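Local coordinates for protein (toxin) (Ustilago maydis, PDB 1KP6), which is the alpha subunit of the KP6 killer toxin, which recognizes receptors on sensitive fungal cells before the beta subunit joins in killing them, at residues Glu26-Thr31 with Tyr44-Gly49. Numbering follows the deposited sequence.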
loop_
_atom_site.group_PDB
_atom_site.type_symbol
_atom_site.label_atom_id
_atom_site.label_comp_id
_atom_site.label_asym_id
_atom_site.label_seq_id
_atom_site.Cartn_x
_atom_site.Cartn_y
_atom_site.Cartn_z
ATOM N N GLU A 26 10.286 5.978 -4.267
ATOM C CA GLU A 26 9.448 5.144 -3.424
ATOM C C GLU A 26 9.965 5.266 -1.995
ATOM O O GLU A 26 11.175 5.336 -1.766
ATOM C CB GLU A 26 9.522 3.690 -3.888
ATOM C CG GLU A 26 9.053 3.501 -5.316
ATOM C CD GLU A 26 8.805 2.052 -5.670
ATOM O OE1 GLU A 26 9.012 1.186 -4.801
ATOM O OE2 GLU A 26 8.402 1.776 -6.821
ATOM N N LEU A 27 9.050 5.304 -1.033
ATOM C CA LEU A 27 9.436 5.444 0.367
ATOM C C LEU A 27 8.936 4.250 1.163
ATOM O O LEU A 27 7.802 4.255 1.638
ATOM C CB LEU A 27 8.863 6.746 0.931
ATOM C CG LEU A 27 9.312 7.990 0.149
ATOM C CD1 LEU A 27 8.544 9.210 0.587
ATOM C CD2 LEU A 27 10.803 8.202 0.321
ATOM N N ARG A 28 9.784 3.239 1.323
ATOM C CA ARG A 28 9.376 2.041 2.038
ATOM C C ARG A 28 8.968 2.217 3.489
ATOM O O ARG A 28 7.989 1.620 3.916
ATOM C CB ARG A 28 10.410 0.913 1.913
ATOM C CG ARG A 28 11.695 1.098 2.655
ATOM C CD ARG A 28 12.627 -0.089 2.393
ATOM N NE ARG A 28 12.144 -1.323 3.001
ATOM C CZ ARG A 28 11.896 -2.455 2.337
ATOM N NH1 ARG A 28 12.078 -2.535 1.022
ATOM N NH2 ARG A 28 11.457 -3.518 2.998
ATOM N N TYR A 29 9.673 3.058 4.237
ATOM C CA TYR A 29 9.329 3.238 5.644
ATOM C C TYR A 29 8.014 3.966 5.848
ATOM O O TYR A 29 7.254 3.634 6.760
ATOM C CB TYR A 29 10.490 3.862 6.413
ATOM C CG TYR A 29 11.714 2.974 6.333
ATOM C CD1 TYR A 29 11.734 1.732 6.962
ATOM C CD2 TYR A 29 12.827 3.345 5.580
ATOM C CE1 TYR A 29 12.826 0.877 6.845
ATOM C CE2 TYR A 29 13.935 2.488 5.457
ATOM C CZ TYR A 29 13.925 1.259 6.093
ATOM O OH TYR A 29 15.010 0.416 5.983
ATOM N N ALA A 30 7.724 4.932 4.986
ATOM C CA ALA A 30 6.454 5.657 5.050
ATOM C C ALA A 30 5.351 4.665 4.654
ATOM O O ALA A 30 4.290 4.628 5.269
ATOM C CB ALA A 30 6.471 6.838 4.083
ATOM N N THR A 31 5.618 3.845 3.640
ATOM C CA THR A 31 4.657 2.844 3.192
ATOM C C THR A 31 4.363 1.813 4.306
ATOM O O THR A 31 3.197 1.529 4.598
ATOM C CB THR A 31 5.158 2.133 1.904
ATOM O OG1 THR A 31 5.298 3.099 0.854
ATOM C CG2 THR A 31 4.169 1.022 1.470
ATOM N N TYR A 44 1.655 -5.998 3.903
ATOM C CA TYR A 44 2.877 -5.269 3.600
ATOM C C TYR A 44 3.894 -6.234 3.020
ATOM O O TYR A 44 4.293 -7.207 3.671
ATOM C CB TYR A 44 3.474 -4.589 4.839
ATOM C CG TYR A 44 4.795 -3.890 4.536
ATOM C CD1 TYR A 44 4.834 -2.767 3.702
ATOM C CD2 TYR A 44 6.006 -4.369 5.049
ATOM C CE1 TYR A 44 6.045 -2.136 3.385
ATOM C CE2 TYR A 44 7.229 -3.741 4.735
ATOM C CZ TYR A 44 7.234 -2.632 3.908
ATOM O OH TYR A 44 8.411 -1.999 3.596
ATOM N N ASP A 45 4.300 -5.978 1.789
ATOM C CA ASP A 45 5.291 -6.820 1.145
ATOM C C ASP A 45 6.665 -6.181 1.340
ATOM O O ASP A 45 7.035 -5.256 0.610
ATOM C CB ASP A 45 4.955 -6.982 -0.343
ATOM C CG ASP A 45 6.050 -7.691 -1.122
ATOM O OD1 ASP A 45 6.862 -8.431 -0.531
ATOM O OD2 ASP A 45 6.097 -7.506 -2.347
ATOM N N ALA A 46 7.424 -6.695 2.307
ATOM C CA ALA A 46 8.755 -6.174 2.611
ATOM C C ALA A 46 9.793 -6.320 1.490
ATOM O O ALA A 46 10.800 -5.617 1.489
ATOM C CB ALA A 46 9.275 -6.791 3.898
ATOM N N ARG A 47 9.571 -7.239 0.546
ATOM C CA ARG A 47 10.516 -7.418 -0.554
ATOM C C ARG A 47 10.431 -6.238 -1.507
ATOM O O ARG A 47 11.449 -5.678 -1.887
ATOM C CB ARG A 47 10.270 -8.735 -1.291
ATOM C CG ARG A 47 10.460 -9.953 -0.395
ATOM C CD ARG A 47 10.280 -11.246 -1.155
ATOM N NE ARG A 47 11.374 -11.459 -2.092
ATOM C CZ ARG A 47 11.397 -12.410 -3.020
ATOM N NH1 ARG A 47 10.370 -13.251 -3.159
ATOM N NH2 ARG A 47 12.444 -12.512 -3.824
ATOM N N ALA A 48 9.214 -5.825 -1.846
ATOM C CA ALA A 48 9.017 -4.692 -2.751
ATOM C C ALA A 48 8.850 -3.383 -2.002
ATOM O O ALA A 48 9.000 -2.320 -2.591
ATOM C CB ALA A 48 7.805 -4.923 -3.636
ATOM N N GLY A 49 8.560 -3.464 -0.703
ATOM C CA GLY A 49 8.338 -2.273 0.099
ATOM C C GLY A 49 7.014 -1.652 -0.309
ATOM O O GLY A 49 6.872 -0.427 -0.292
HETATM O O HOH W 1 9.808 0.455 -2.135
HETATM O O HOH W 2 10.313 -1.710 -4.782
#
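R28 reaches the loop that follows strand 42-45 through two torsions: CG lies between the backbone N and the carbonyl carbon, and a bend at chi3 (-69°) brings the guanidinium edge-on to A46 O. There NH2 donates to A46 O over 2.7 Å. The bond is nearly straight, with an N-H...O angle of 169°, and A46 O lies in the guanidinium plane while NH2 sits in the carbonyl plane, on a lone pair. NH1 adds only a weak bond to the same oxygen, so this is an uneven two-pronged grip.

Y44, with CG anti to its backbone N, sends its phenol across R28 at about a right angle. The ring and guanidinium planes stand 81° apart, which excludes a parallel stack. Y44 OH lies over one face of the guanidinium, but its 3.5 Å separation from R28 NH2 has too poor an angle for a hydrogen bond. G49 CA lies over the same face, 3.9 Å from R28 NH1.

One helical turn on, T31 CG2 meets the edge of the Y44 ring and comes within 3.5 Å of G49 O. T31 OG1 donates to L27 O, which also accepts from T31 N, and is hydrogen-bonded to C18 N, so helix turn and neighbouring strand both hold its rotation. E26 OE1 and A48 O, both acceptors, lie 4.1 Å apart; two waters within hydrogen-bonding distance of both can link them, and E26 OE1 is also bonded to H50.

The A46-G49 loop, whose start is shaped by an Asx turn at D45, joins the edge strand 42-45 to strand 50-53. The contact thus ties the first turn of helix 28-32 to this loop, while T31 faces W17 of strand 14-19 and C51 of strand 50-53.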